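Local coordinates for protein mandelate racemase/muconate lactonizing enzyme (Polaromonas sp., PDB 2OG9) that probably works as an enolase-superfamily isomerase of the mandelate racemase type, abstracting a proton next to a substrate carboxylate, at residues P11-T16 / I54-G59; V18-C23 / E377-G382; V149-T154 / I348-G353; D243-E248 / E265-A270; L320-A325 / G353-P358. One frame throughout, in Å; residues are numbered along the deposited sequence.

Contact 1. Residues P11-T16 / I54-G59; sequences PSDRIT and IETAGG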
# COMPACT_ATOMS: atom_id res chain seq x y z
N PRO A 11 -25.00 -18.21 38.56
CA PRO A 11 -23.75 -17.45 38.34
C PRO A 11 -22.68 -17.90 39.34
O PRO A 11 -22.99 -18.55 40.33
CB PRO A 11 -24.09 -15.98 38.54
CG PRO A 11 -25.59 -15.97 38.26
CD PRO A 11 -26.11 -17.28 38.86
N SER A 12 -21.42 -17.54 39.07
CA SER A 12 -20.33 -17.91 39.97
C SER A 12 -20.58 -17.21 41.30
O SER A 12 -20.31 -17.76 42.37
CB SER A 12 -18.98 -17.45 39.40
OG SER A 12 -18.72 -16.08 39.68
N ASP A 13 -21.12 -16.00 41.22
CA ASP A 13 -21.41 -15.18 42.39
C ASP A 13 -22.45 -14.15 41.95
O ASP A 13 -22.98 -14.22 40.84
CB ASP A 13 -20.14 -14.47 42.86
CG ASP A 13 -20.20 -14.06 44.31
OD1 ASP A 13 -21.32 -13.98 44.88
OD2 ASP A 13 -19.12 -13.81 44.89
N ARG A 14 -22.73 -13.18 42.82
CA ARG A 14 -23.70 -12.15 42.49
C ARG A 14 -23.38 -10.87 43.26
O ARG A 14 -23.23 -10.89 44.48
CB ARG A 14 -25.11 -12.64 42.83
CG ARG A 14 -26.22 -11.76 42.30
CD ARG A 14 -27.12 -11.31 43.44
NE ARG A 14 -27.57 -12.45 44.25
CZ ARG A 14 -28.13 -12.33 45.45
NH1 ARG A 14 -28.31 -11.13 45.98
NH2 ARG A 14 -28.50 -13.42 46.12
N ILE A 15 -23.26 -9.76 42.53
CA ILE A 15 -22.96 -8.46 43.13
C ILE A 15 -24.18 -7.97 43.89
O ILE A 15 -25.28 -7.91 43.34
CB ILE A 15 -22.59 -7.43 42.04
CG1 ILE A 15 -21.32 -7.88 41.29
CG2 ILE A 15 -22.41 -6.05 42.67
CD1 ILE A 15 -20.91 -6.98 40.13
N THR A 16 -23.99 -7.59 45.15
CA THR A 16 -25.11 -7.13 45.96
C THR A 16 -24.96 -5.71 46.49
O THR A 16 -25.95 -5.08 46.86
CB THR A 16 -25.34 -8.08 47.15
OG1 THR A 16 -24.13 -8.20 47.91
CG2 THR A 16 -25.74 -9.47 46.66
N ILE A 54 -16.86 -2.98 45.66
CA ILE A 54 -17.85 -3.95 45.23
C ILE A 54 -17.83 -5.16 46.16
O ILE A 54 -16.76 -5.67 46.52
CB ILE A 54 -17.57 -4.43 43.77
CG1 ILE A 54 -17.67 -3.25 42.80
CG2 ILE A 54 -18.56 -5.51 43.37
CD1 ILE A 54 -17.33 -3.61 41.36
N GLU A 55 -19.02 -5.61 46.56
CA GLU A 55 -19.15 -6.77 47.44
C GLU A 55 -20.24 -7.68 46.90
O GLU A 55 -21.19 -7.21 46.28
CB GLU A 55 -19.45 -6.30 48.87
CG GLU A 55 -18.22 -5.79 49.60
CD GLU A 55 -18.51 -5.21 50.98
OE1 GLU A 55 -19.46 -5.68 51.65
OE2 GLU A 55 -17.77 -4.30 51.41
N THR A 56 -20.10 -8.98 47.14
CA THR A 56 -21.05 -9.96 46.61
C THR A 56 -21.78 -10.77 47.68
O THR A 56 -21.40 -10.77 48.85
CB THR A 56 -20.34 -10.95 45.68
OG1 THR A 56 -19.48 -11.79 46.46
CG2 THR A 56 -19.50 -10.20 44.65
N ALA A 57 -22.81 -11.49 47.25
CA ALA A 57 -23.60 -12.33 48.15
C ALA A 57 -22.69 -13.39 48.75
O ALA A 57 -22.93 -13.89 49.85
CB ALA A 57 -24.74 -12.99 47.38
N GLY A 58 -21.63 -13.73 48.03
CA GLY A 58 -20.69 -14.74 48.49
C GLY A 58 -19.64 -14.22 49.46
O GLY A 58 -18.74 -14.96 49.85
N GLY A 59 -19.75 -12.95 49.85
CA GLY A 59 -18.79 -12.38 50.78
C GLY A 59 -17.47 -11.93 50.18
O GLY A 59 -16.52 -11.66 50.91

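Contact 2. Residues V18-C23 / E377-G382; sequences VRISSC and EEAQVG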
# COMPACT_ATOMS: atom_id res chain seq x y z
N VAL A 18 -22.52 -1.86 46.11
CA VAL A 18 -21.50 -1.07 45.42
C VAL A 18 -21.44 0.30 46.07
O VAL A 18 -22.47 0.92 46.33
CB VAL A 18 -21.84 -0.88 43.92
CG1 VAL A 18 -20.77 -0.04 43.26
CG2 VAL A 18 -21.95 -2.22 43.22
N ARG A 19 -20.22 0.78 46.33
CA ARG A 19 -20.04 2.10 46.92
C ARG A 19 -18.99 2.89 46.15
O ARG A 19 -17.90 2.39 45.88
CB ARG A 19 -19.61 2.00 48.39
CG ARG A 19 -19.28 3.36 49.00
CD ARG A 19 -19.18 3.32 50.53
NE ARG A 19 -18.86 4.64 51.07
CZ ARG A 19 -17.64 5.18 51.05
NH1 ARG A 19 -16.63 4.51 50.51
NH2 ARG A 19 -17.43 6.39 51.54
N ILE A 20 -19.32 4.12 45.79
CA ILE A 20 -18.39 4.97 45.07
C ILE A 20 -18.08 6.19 45.91
O ILE A 20 -18.96 6.74 46.58
CB ILE A 20 -18.94 5.42 43.72
CG1 ILE A 20 -20.34 6.01 43.90
CG2 ILE A 20 -18.92 4.26 42.74
CD1 ILE A 20 -20.89 6.66 42.66
N SER A 21 -16.83 6.61 45.87
CA SER A 21 -16.38 7.76 46.64
C SER A 21 -15.50 8.65 45.78
O SER A 21 -14.67 8.15 45.02
CB SER A 21 -15.54 7.30 47.84
OG SER A 21 -16.14 6.22 48.53
N SER A 22 -15.69 9.96 45.89
CA SER A 22 -14.88 10.92 45.15
C SER A 22 -13.97 11.55 46.20
O SER A 22 -14.40 12.38 47.00
CB SER A 22 -15.75 11.98 44.49
OG SER A 22 -14.96 12.82 43.66
N CYS A 23 -12.71 11.12 46.19
CA CYS A 23 -11.71 11.57 47.15
C CYS A 23 -10.71 12.54 46.55
O CYS A 23 -10.06 12.23 45.56
CB CYS A 23 -11.00 10.33 47.70
SG CYS A 23 -9.63 10.66 48.80
N GLU A 377 -17.68 13.51 47.96
CA GLU A 377 -18.91 12.92 47.45
C GLU A 377 -18.86 11.41 47.60
O GLU A 377 -17.78 10.81 47.52
CB GLU A 377 -19.10 13.25 45.97
CG GLU A 377 -19.38 14.71 45.64
CD GLU A 377 -19.83 14.90 44.19
OE1 GLU A 377 -18.99 14.82 43.27
OE2 GLU A 377 -21.04 15.12 43.98
N GLU A 378 -20.02 10.80 47.81
CA GLU A 378 -20.10 9.36 47.91
C GLU A 378 -21.54 8.89 47.77
O GLU A 378 -22.48 9.64 48.04
CB GLU A 378 -19.51 8.84 49.23
CG GLU A 378 -20.26 9.23 50.49
CD GLU A 378 -19.81 8.42 51.68
OE1 GLU A 378 -20.15 7.21 51.75
OE2 GLU A 378 -19.09 8.98 52.54
N ALA A 379 -21.70 7.66 47.32
CA ALA A 379 -23.01 7.08 47.13
C ALA A 379 -22.87 5.57 47.15
O ALA A 379 -21.78 5.04 46.94
CB ALA A 379 -23.58 7.52 45.80
N GLN A 380 -23.97 4.88 47.40
CA GLN A 380 -23.95 3.44 47.42
C GLN A 380 -25.31 2.90 47.00
O GLN A 380 -26.32 3.59 47.07
CB GLN A 380 -23.57 2.92 48.81
CG GLN A 380 -24.29 3.59 49.96
CD GLN A 380 -23.77 3.10 51.30
OE1 GLN A 380 -23.97 1.95 51.68
NE2 GLN A 380 -23.08 3.98 52.03
N VAL A 381 -25.32 1.66 46.52
CA VAL A 381 -26.54 1.01 46.08
C VAL A 381 -26.48 -0.45 46.49
O VAL A 381 -25.40 -1.03 46.59
CB VAL A 381 -26.69 1.12 44.54
CG1 VAL A 381 -25.45 0.57 43.86
CG2 VAL A 381 -27.92 0.36 44.08
N GLY A 382 -27.65 -1.04 46.74
CA GLY A 382 -27.70 -2.43 47.13
C GLY A 382 -27.61 -2.61 48.64
O GLY A 382 -27.57 -1.63 49.39
O HOH W 1 -16.24 15.05 42.78

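Contact 3. Residues V149-T154 / I348-G353; sequences VRCYNT and IEIRDG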
# COMPACT_ATOMS: atom_id res chain seq x y z
N VAL A 149 10.00 -5.17 38.87
CA VAL A 149 10.02 -4.39 37.64
C VAL A 149 10.97 -3.19 37.68
O VAL A 149 11.04 -2.48 38.68
CB VAL A 149 8.59 -3.87 37.33
CG1 VAL A 149 8.58 -3.05 36.05
CG2 VAL A 149 7.62 -5.05 37.21
N ARG A 150 11.69 -2.95 36.58
CA ARG A 150 12.61 -1.82 36.53
C ARG A 150 11.82 -0.56 36.86
O ARG A 150 10.70 -0.38 36.37
CB ARG A 150 13.24 -1.68 35.14
CG ARG A 150 13.98 -2.91 34.63
CD ARG A 150 14.94 -2.55 33.50
NE ARG A 150 16.09 -1.78 33.98
CZ ARG A 150 17.14 -1.46 33.23
NH1 ARG A 150 17.20 -1.83 31.96
NH2 ARG A 150 18.16 -0.78 33.76
N CYS A 151 12.38 0.32 37.69
CA CYS A 151 11.69 1.54 38.04
C CYS A 151 12.59 2.76 37.88
O CYS A 151 13.82 2.64 37.83
CB CYS A 151 11.17 1.48 39.49
SG CYS A 151 12.47 1.42 40.77
N TYR A 152 11.96 3.93 37.82
CA TYR A 152 12.66 5.19 37.67
C TYR A 152 11.82 6.26 38.34
O TYR A 152 10.64 6.03 38.63
CB TYR A 152 12.82 5.52 36.18
CG TYR A 152 11.51 5.74 35.45
CD1 TYR A 152 11.00 7.03 35.26
CD2 TYR A 152 10.77 4.67 34.97
CE1 TYR A 152 9.79 7.24 34.60
CE2 TYR A 152 9.55 4.86 34.30
CZ TYR A 152 9.07 6.15 34.12
OH TYR A 152 7.87 6.35 33.48
N ASN A 153 12.41 7.42 38.59
CA ASN A 153 11.69 8.52 39.20
C ASN A 153 12.26 9.86 38.74
O ASN A 153 13.29 9.90 38.06
CB ASN A 153 11.72 8.39 40.74
CG ASN A 153 13.00 8.93 41.37
OD1 ASN A 153 14.03 9.09 40.72
ND2 ASN A 153 12.93 9.19 42.67
N THR A 154 11.57 10.94 39.09
CA THR A 154 12.01 12.29 38.71
C THR A 154 12.77 12.91 39.87
O THR A 154 13.39 13.97 39.73
CB THR A 154 10.80 13.20 38.41
OG1 THR A 154 10.07 13.44 39.62
CG2 THR A 154 9.87 12.53 37.40
N ILE A 348 4.79 0.22 48.27
CA ILE A 348 5.59 -0.49 47.29
C ILE A 348 7.04 -0.48 47.77
O ILE A 348 7.51 0.52 48.32
CB ILE A 348 5.54 0.21 45.90
CG1 ILE A 348 4.10 0.22 45.37
CG2 ILE A 348 6.48 -0.49 44.94
CD1 ILE A 348 3.54 -1.16 45.08
N GLU A 349 7.74 -1.59 47.58
CA GLU A 349 9.13 -1.67 48.00
C GLU A 349 10.04 -1.63 46.79
O GLU A 349 9.75 -2.25 45.77
CB GLU A 349 9.36 -2.96 48.78
CG GLU A 349 10.59 -2.94 49.66
CD GLU A 349 10.70 -4.17 50.54
OE1 GLU A 349 9.66 -4.60 51.08
OE2 GLU A 349 11.82 -4.70 50.69
N ILE A 350 11.14 -0.90 46.90
CA ILE A 350 12.09 -0.81 45.80
C ILE A 350 13.48 -1.21 46.28
O ILE A 350 13.87 -0.94 47.42
CB ILE A 350 12.18 0.61 45.21
CG1 ILE A 350 12.71 1.59 46.26
CG2 ILE A 350 10.82 1.05 44.68
CD1 ILE A 350 13.04 2.96 45.70
N ARG A 351 14.22 -1.88 45.41
CA ARG A 351 15.57 -2.29 45.73
C ARG A 351 16.35 -2.67 44.49
O ARG A 351 15.81 -3.27 43.56
CB ARG A 351 15.56 -3.45 46.74
CG ARG A 351 14.94 -4.74 46.24
CD ARG A 351 14.81 -5.73 47.38
NE ARG A 351 14.34 -7.04 46.95
CZ ARG A 351 13.88 -7.97 47.76
NH1 ARG A 351 13.81 -7.74 49.07
NH2 ARG A 351 13.47 -9.14 47.28
N ASP A 352 17.62 -2.30 44.49
CA ASP A 352 18.51 -2.61 43.38
C ASP A 352 17.97 -2.18 42.01
O ASP A 352 18.12 -2.90 41.03
CB ASP A 352 18.84 -4.10 43.37
CG ASP A 352 19.56 -4.53 44.64
OD1 ASP A 352 20.49 -3.80 45.05
OD2 ASP A 352 19.20 -5.58 45.22
N GLY A 353 17.33 -1.01 41.97
CA GLY A 353 16.81 -0.49 40.71
C GLY A 353 15.47 -1.03 40.22
O GLY A 353 15.05 -0.71 39.11
O HOH W 2 16.56 -1.29 36.92

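Contact 4. Residues D243-E248 / E265-A270; sequences DAYDHE and EMLTSA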
# COMPACT_ATOMS: atom_id res chain seq x y z
N ASP A 243 2.57 16.68 20.31
CA ASP A 243 1.19 16.58 20.76
C ASP A 243 0.86 15.09 20.80
O ASP A 243 1.19 14.34 19.88
CB ASP A 243 0.24 17.27 19.78
CG ASP A 243 -1.22 17.08 20.16
OD1 ASP A 243 -1.70 17.75 21.10
OD2 ASP A 243 -1.89 16.24 19.52
N ALA A 244 0.20 14.66 21.87
CA ALA A 244 -0.17 13.26 22.06
C ALA A 244 -0.88 12.64 20.86
O ALA A 244 -0.82 11.43 20.65
CB ALA A 244 -1.03 13.13 23.30
N TYR A 245 -1.55 13.47 20.06
CA TYR A 245 -2.29 12.96 18.91
C TYR A 245 -1.59 13.06 17.56
O TYR A 245 -2.17 12.67 16.54
CB TYR A 245 -3.66 13.64 18.86
CG TYR A 245 -4.55 13.17 19.99
CD1 TYR A 245 -5.32 12.01 19.85
CD2 TYR A 245 -4.56 13.82 21.22
CE1 TYR A 245 -6.05 11.50 20.92
CE2 TYR A 245 -5.30 13.32 22.30
CZ TYR A 245 -6.04 12.16 22.14
OH TYR A 245 -6.74 11.64 23.20
N ASP A 246 -0.36 13.57 17.54
CA ASP A 246 0.38 13.68 16.29
C ASP A 246 1.11 12.36 16.03
O ASP A 246 2.33 12.27 16.17
CB ASP A 246 1.39 14.83 16.37
CG ASP A 246 2.09 15.09 15.05
OD1 ASP A 246 1.72 14.42 14.06
OD2 ASP A 246 3.00 15.94 15.01
N HIS A 247 0.35 11.35 15.64
CA HIS A 247 0.90 10.02 15.38
C HIS A 247 1.91 9.97 14.24
O HIS A 247 2.94 9.28 14.35
CB HIS A 247 -0.26 9.05 15.13
CG HIS A 247 -1.19 8.91 16.30
ND1 HIS A 247 -2.50 8.50 16.17
CD2 HIS A 247 -0.98 9.10 17.62
CE1 HIS A 247 -3.06 8.45 17.36
NE2 HIS A 247 -2.16 8.81 18.26
N GLU A 248 1.64 10.68 13.15
CA GLU A 248 2.57 10.70 12.03
C GLU A 248 3.86 11.36 12.48
O GLU A 248 4.95 10.92 12.11
CB GLU A 248 1.99 11.50 10.86
CG GLU A 248 1.00 10.73 10.01
CD GLU A 248 0.61 11.49 8.75
OE1 GLU A 248 1.51 11.98 8.04
OE2 GLU A 248 -0.61 11.60 8.48
N GLU A 265 0.56 8.20 27.19
CA GLU A 265 0.01 8.50 28.51
C GLU A 265 -1.25 9.35 28.49
O GLU A 265 -2.05 9.28 29.42
CB GLU A 265 1.08 9.18 29.39
CG GLU A 265 1.54 10.53 28.86
CD GLU A 265 2.73 11.09 29.61
OE1 GLU A 265 2.55 11.64 30.72
OE2 GLU A 265 3.86 10.97 29.09
N MSE A 266 -1.45 10.13 27.44
CA MSE A 266 -2.63 10.99 27.35
C MSE A 266 -3.87 10.34 26.75
O MSE A 266 -4.98 10.85 26.90
CB MSE A 266 -2.30 12.25 26.54
CG MSE A 266 -1.18 13.09 27.12
SE MSE A 266 -1.58 13.64 28.93
CE MSE A 266 -3.05 14.84 28.54
N LEU A 267 -3.67 9.22 26.06
CA LEU A 267 -4.77 8.52 25.39
C LEU A 267 -5.78 7.93 26.37
O LEU A 267 -5.43 7.53 27.47
CB LEU A 267 -4.19 7.45 24.46
CG LEU A 267 -3.13 8.01 23.50
CD1 LEU A 267 -2.69 6.95 22.50
CD2 LEU A 267 -3.70 9.22 22.76
N THR A 268 -7.04 7.88 25.95
CA THR A 268 -8.10 7.38 26.83
C THR A 268 -8.91 6.18 26.33
O THR A 268 -10.01 5.94 26.83
CB THR A 268 -9.10 8.51 27.16
OG1 THR A 268 -9.66 9.03 25.95
CG2 THR A 268 -8.39 9.64 27.89
N SER A 269 -8.39 5.44 25.36
CA SER A 269 -9.12 4.27 24.86
C SER A 269 -8.22 3.31 24.11
O SER A 269 -7.14 3.69 23.64
CB SER A 269 -10.28 4.70 23.95
OG SER A 269 -9.80 5.19 22.70
N ALA A 270 -8.67 2.07 23.98
CA ALA A 270 -7.90 1.06 23.27
C ALA A 270 -7.78 1.47 21.81
O ALA A 270 -6.74 1.26 21.18
CB ALA A 270 -8.60 -0.30 23.38

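Contact 5. Residues L320-A325 / G353-P358; sequences LHVHLA and GRMLVP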
# COMPACT_ATOMS: atom_id res chain seq x y z
N LEU A 320 -1.12 -0.04 40.76
CA LEU A 320 -1.85 -0.90 39.84
C LEU A 320 -0.93 -1.40 38.72
O LEU A 320 -0.90 -2.58 38.41
CB LEU A 320 -3.03 -0.14 39.23
CG LEU A 320 -3.75 -0.77 38.03
CD1 LEU A 320 -4.30 -2.13 38.40
CD2 LEU A 320 -4.87 0.16 37.58
N HIS A 321 -0.16 -0.49 38.13
CA HIS A 321 0.70 -0.85 37.01
C HIS A 321 1.84 -1.82 37.31
O HIS A 321 2.31 -2.50 36.40
CB HIS A 321 1.23 0.40 36.33
CG HIS A 321 0.16 1.21 35.67
ND1 HIS A 321 -0.75 0.65 34.80
CD2 HIS A 321 -0.15 2.52 35.75
CE1 HIS A 321 -1.58 1.59 34.37
NE2 HIS A 321 -1.24 2.74 34.94
N VAL A 322 2.29 -1.89 38.56
CA VAL A 322 3.36 -2.83 38.87
C VAL A 322 2.87 -4.25 38.58
O VAL A 322 3.64 -5.11 38.13
CB VAL A 322 3.82 -2.71 40.36
CG1 VAL A 322 2.67 -3.02 41.31
CG2 VAL A 322 4.97 -3.66 40.60
N HIS A 323 1.58 -4.50 38.83
CA HIS A 323 1.01 -5.82 38.56
C HIS A 323 0.87 -6.06 37.06
O HIS A 323 1.19 -7.14 36.56
CB HIS A 323 -0.37 -5.93 39.21
CG HIS A 323 -0.32 -6.02 40.71
ND1 HIS A 323 0.06 -7.16 41.37
CD2 HIS A 323 -0.58 -5.09 41.66
CE1 HIS A 323 0.04 -6.94 42.68
NE2 HIS A 323 -0.35 -5.69 42.88
N LEU A 324 0.36 -5.05 36.35
CA LEU A 324 0.17 -5.17 34.91
C LEU A 324 1.51 -5.29 34.19
O LEU A 324 1.65 -6.09 33.26
CB LEU A 324 -0.63 -3.97 34.40
CG LEU A 324 -2.05 -3.88 35.00
CD1 LEU A 324 -2.73 -2.58 34.60
CD2 LEU A 324 -2.86 -5.07 34.54
N ALA A 325 2.50 -4.51 34.62
CA ALA A 325 3.83 -4.56 34.01
C ALA A 325 4.47 -5.93 34.22
O ALA A 325 5.19 -6.43 33.35
CB ALA A 325 4.72 -3.47 34.59
N GLY A 353 17.33 -1.01 41.97
CA GLY A 353 16.81 -0.49 40.71
C GLY A 353 15.47 -1.03 40.22
O GLY A 353 15.05 -0.71 39.11
N ARG A 354 14.80 -1.83 41.04
CA ARG A 354 13.51 -2.40 40.65
C ARG A 354 12.49 -2.32 41.78
O ARG A 354 12.85 -2.33 42.96
CB ARG A 354 13.70 -3.87 40.25
CG ARG A 354 14.82 -4.14 39.24
CD ARG A 354 15.05 -5.63 39.01
NE ARG A 354 13.99 -6.26 38.22
CZ ARG A 354 13.96 -6.28 36.88
NH1 ARG A 354 14.93 -5.69 36.19
NH2 ARG A 354 12.97 -6.89 36.24
N MSE A 355 11.21 -2.23 41.44
CA MSE A 355 10.19 -2.21 42.47
C MSE A 355 9.63 -3.62 42.55
O MSE A 355 9.40 -4.25 41.52
CB MSE A 355 9.08 -1.19 42.17
CG MSE A 355 8.33 -1.36 40.87
SE MSE A 355 6.74 -0.20 40.85
CE MSE A 355 7.62 1.54 40.94
N LEU A 356 9.43 -4.11 43.77
CA LEU A 356 8.93 -5.46 43.96
C LEU A 356 7.44 -5.54 43.68
O LEU A 356 6.67 -4.65 44.05
CB LEU A 356 9.18 -5.93 45.40
CG LEU A 356 10.62 -5.93 45.93
CD1 LEU A 356 10.65 -6.50 47.35
CD2 LEU A 356 11.50 -6.76 45.01
N VAL A 357 7.03 -6.61 43.01
CA VAL A 357 5.63 -6.81 42.72
C VAL A 357 5.02 -7.32 44.02
O VAL A 357 5.51 -8.28 44.59
CB VAL A 357 5.44 -7.86 41.62
CG1 VAL A 357 3.96 -8.13 41.42
CG2 VAL A 357 6.08 -7.38 40.33
N PRO A 358 3.98 -6.65 44.53
CA PRO A 358 3.33 -7.07 45.78
C PRO A 358 2.90 -8.53 45.70
O PRO A 358 2.53 -9.02 44.63
CB PRO A 358 2.15 -6.12 45.89
CG PRO A 358 2.67 -4.87 45.28
CD PRO A 358 3.40 -5.38 44.05

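Contact 1. Residues P11-T16 / I54-G59
I54 and I15 touch through their branch methyls, CG2 to CG2 at 4.0 Å, where strand 15-26 begins and its antiparallel neighbour 46-56 ends, in the N-terminal capping domain. Helix 114-133 packs against I15, I54 and T56. At E55 the backbone does the work: T16 N gives a hydrogen bond to E55 O at 3.0 Å, and T16 OG1 adds only a weak one to the same oxygen, while the E55 carboxylate leads off to a salt bridge with R384. T56 pairs with I15 as a non-hydrogen-bonded antiparallel pair whose side chains diverge. With chi1 at 70°, T56 OG1 lies between its own backbone N and carbonyl carbon, and from there it donates to D13 OD2 at 2.6 Å, arriving 36° above the carboxylate plane. D13 OD2 is also paired with R133, so this aspartate oxygen serves both a hydroxyl and a charge. A57 N follows with a bond to R14 O (2.9 Å) at an N-H...O angle of 163°, the last backbone bond of the pairing. The A57 methyl lies over the centre of one face of the R14 guanidinium and also packs against T16 CG2, 3.7 Å from A57 CB. G58 N reaches D13 OD1 at 3.2 Å on the syn lone pair, whereas R14 N takes that oxygen from the anti side; D13 thus ties its own loop to the type I turn T56-G59. That turn is closed by G59 N bonding to T56 O at 2.9 Å.

Contact 2. Residues V18-C23 / E377-G382
Strands V18-S22 and E377-V381 form the antiparallel edge pairing by which the chain's C-terminal end joins the N-terminal capping domain, as is usual in the enolase superfamily. The segment axes lie 4.6 Å apart at 177°. V18-V381 and I20-A379 are hydrogen-bonded pairs, each with two backbone bonds, and S22 N adds one to E377 O at 2.8 Å. On one face V18 CB meets V381 CG1 at 3.9 Å and I20 CG1 meets A379 CB, beneath helices 73-83 and 114-133; on the same face a water bridges S22 OG and E377 OE1. The other face carries a salt bridge. R19, extended from CG to NE, forms it with E378, bringing NE (3.0 Å) and, more weakly, NH2 (2.8 Å) to OE1. That oxygen lies at the guanidinium edge, but the two planes stand 80° apart, and NE comes from above the carboxylate plane. R19 NH1 is paired with E53, and E378 OE2 with K372. With an alanine here, E378 and E53 would probably both lose their shared cation. In the chain E53-R19-E378-K372 the two middle charges each have two partners of opposite sign, which probably offsets the cost of holding them together.

Contact 3. Residues V149-T154 / I348-G353
C151 meets both I350 and G353 where strand 148-152 passes the beta hairpin of strands 350-351 and 354-356, which follows strand 333-335; D352 and G353, both in the left-handed region of the backbone map, make its type I' turn. The C151 CB points toward this hairpin. From there chi1 of 66° sets SG between the backbone N and the carbonyl carbon, so that the sulfur comes down on the G353 peptide. SG lies 3.7 Å from G353 O and 3.9 Å from G353 C, a van der Waals contact with the carbonyl group, and 4.3 Å from I350 CG2, whose methyl approaches it from the hairpin's first strand. M355, on the hairpin's second strand, also packs on C151. The backbone of the same cysteine supplies the direct polar link: C151 N donates to G353 O at 3.2 Å, with a nearly straight N-H...O angle of 166° but tilted 28° from the carbonyl plane. G353 O has a second donor, water 2, at 2.7 Å. That water accepts from R150 NE at 3.0 Å, sitting at the edge of the guanidinium and in its plane. R150, whose CB points away from G353, has its polar link to that carbonyl through this water; its side chain also packs on R354. Strand 333-335 pairs with 148-152 on the flank opposite strand 354-356. With one backbone N-H and one water pointing at it, the G353 carbonyl is gripped by two hydrogen bonds, and the positive guanidinium behind the water probably polarises it, favouring the fixed placement of the turn.

Contact 4. Residues D243-E248 / E265-A270
A244 and M266, the latter modelled as selenomethionine, make the tightest apolar touch between these two loops, which follow the neighbouring parallel strands 238-239 and 261-263 of the TIM barrel; they meet CB to CB at 3.6 Å, with M266 CG next nearest to the same methyl. A second apolar contact joins L267 to Y245. The L267 CD2 methyl sits 3.8 Å from Y245 CE1 and 4.2 Å from the ring centroid, 29° off the ring normal, an off-centre CH-pi contact in which the two side chains slide past each other in opposite directions. No hydrogen bond crosses between the segments; the polar bonds shape each loop on its own. D243 OD2 accepts from Y245 N at 2.8 Å, an Asx turn, within a type I turn closed by D246 N to D243 O (2.9 Å). This holds the Y245 backbone; the ring's OH bonds to E272. R111 of a neighbouring subunit pairs with D243 and packs on Y245. Two helix starts flank the contact: D246 is the N-cap of helix 247-256, and S269 the N-cap of helix 270-278. L267 packs on the latter helix, while M266 follows strand 261-263 and touches helix 289-292.

Contact 5. Residues L320-A325 / G353-P358
V322 carries most of the apolar contact between helix 318-326 and the strand and loop G353-P358, both in the C-terminal barrel domain. Its three side-chain carbons are shared out: CB meets the selenium of M355 (selenomethionine) at 3.9 Å, CG2 meets V357 CG2 at 3.9 Å, and CG1 meets P358 CD at 3.7 Å. A chi1 of 60° divides them this way, turning CG1 to the proline while CG2, opposite the backbone N, crosses the valine. A second group of contacts is made by the H323 imidazole, which lies obliquely to its partners: ND1 is 4.0 Å from V357 CG1, and CE1 is 3.9 Å from P358 CB. The P358 CD carbon lies equally close to H323 NE2. Hydrogen bonding is absent across the segments, but the ring's nitrogens are used beyond them. ND1 bonds to A139 N and NE2 to L363 O, a pairing that fits a neutral ring protonated on NE2 and that fixes its rotation. A leucine in its place would probably leave A139 N and L363 O without their shared mate and lose the tie the ring makes between them. The helix thus packs one side against the end of strand 354-356, whose flank joins strand 148-152, while helix 138-142 lies near H323 and V357 and helix 289-292 touches L320 and L324.

How the contacts relate
Contacts 1 and 2 lie in one antiparallel sheet, both on strand 15-26, with centres 17 Å apart; strands 375-382 and 46-56 flank it. Along the chain these two cross, and contact 1 closes before contacts 3, 4 and 5 open. Contact 2 joins the two ends of the chain, so contacts 3, 4 and 5 fall within the loop it closes. Contacts 3 and 5 share G353 and adjoin, centres 9 Å apart, through the sheet of strands 148-152, 354-356 and 350-351. Contact 4 sits across the chain's centre from both, centres 26 and 24 Å away. The centres of contacts 1 and 2 lie 28 Å or more from those of contacts 3 to 5, consistent with a two-domain enolase-superfamily architecture.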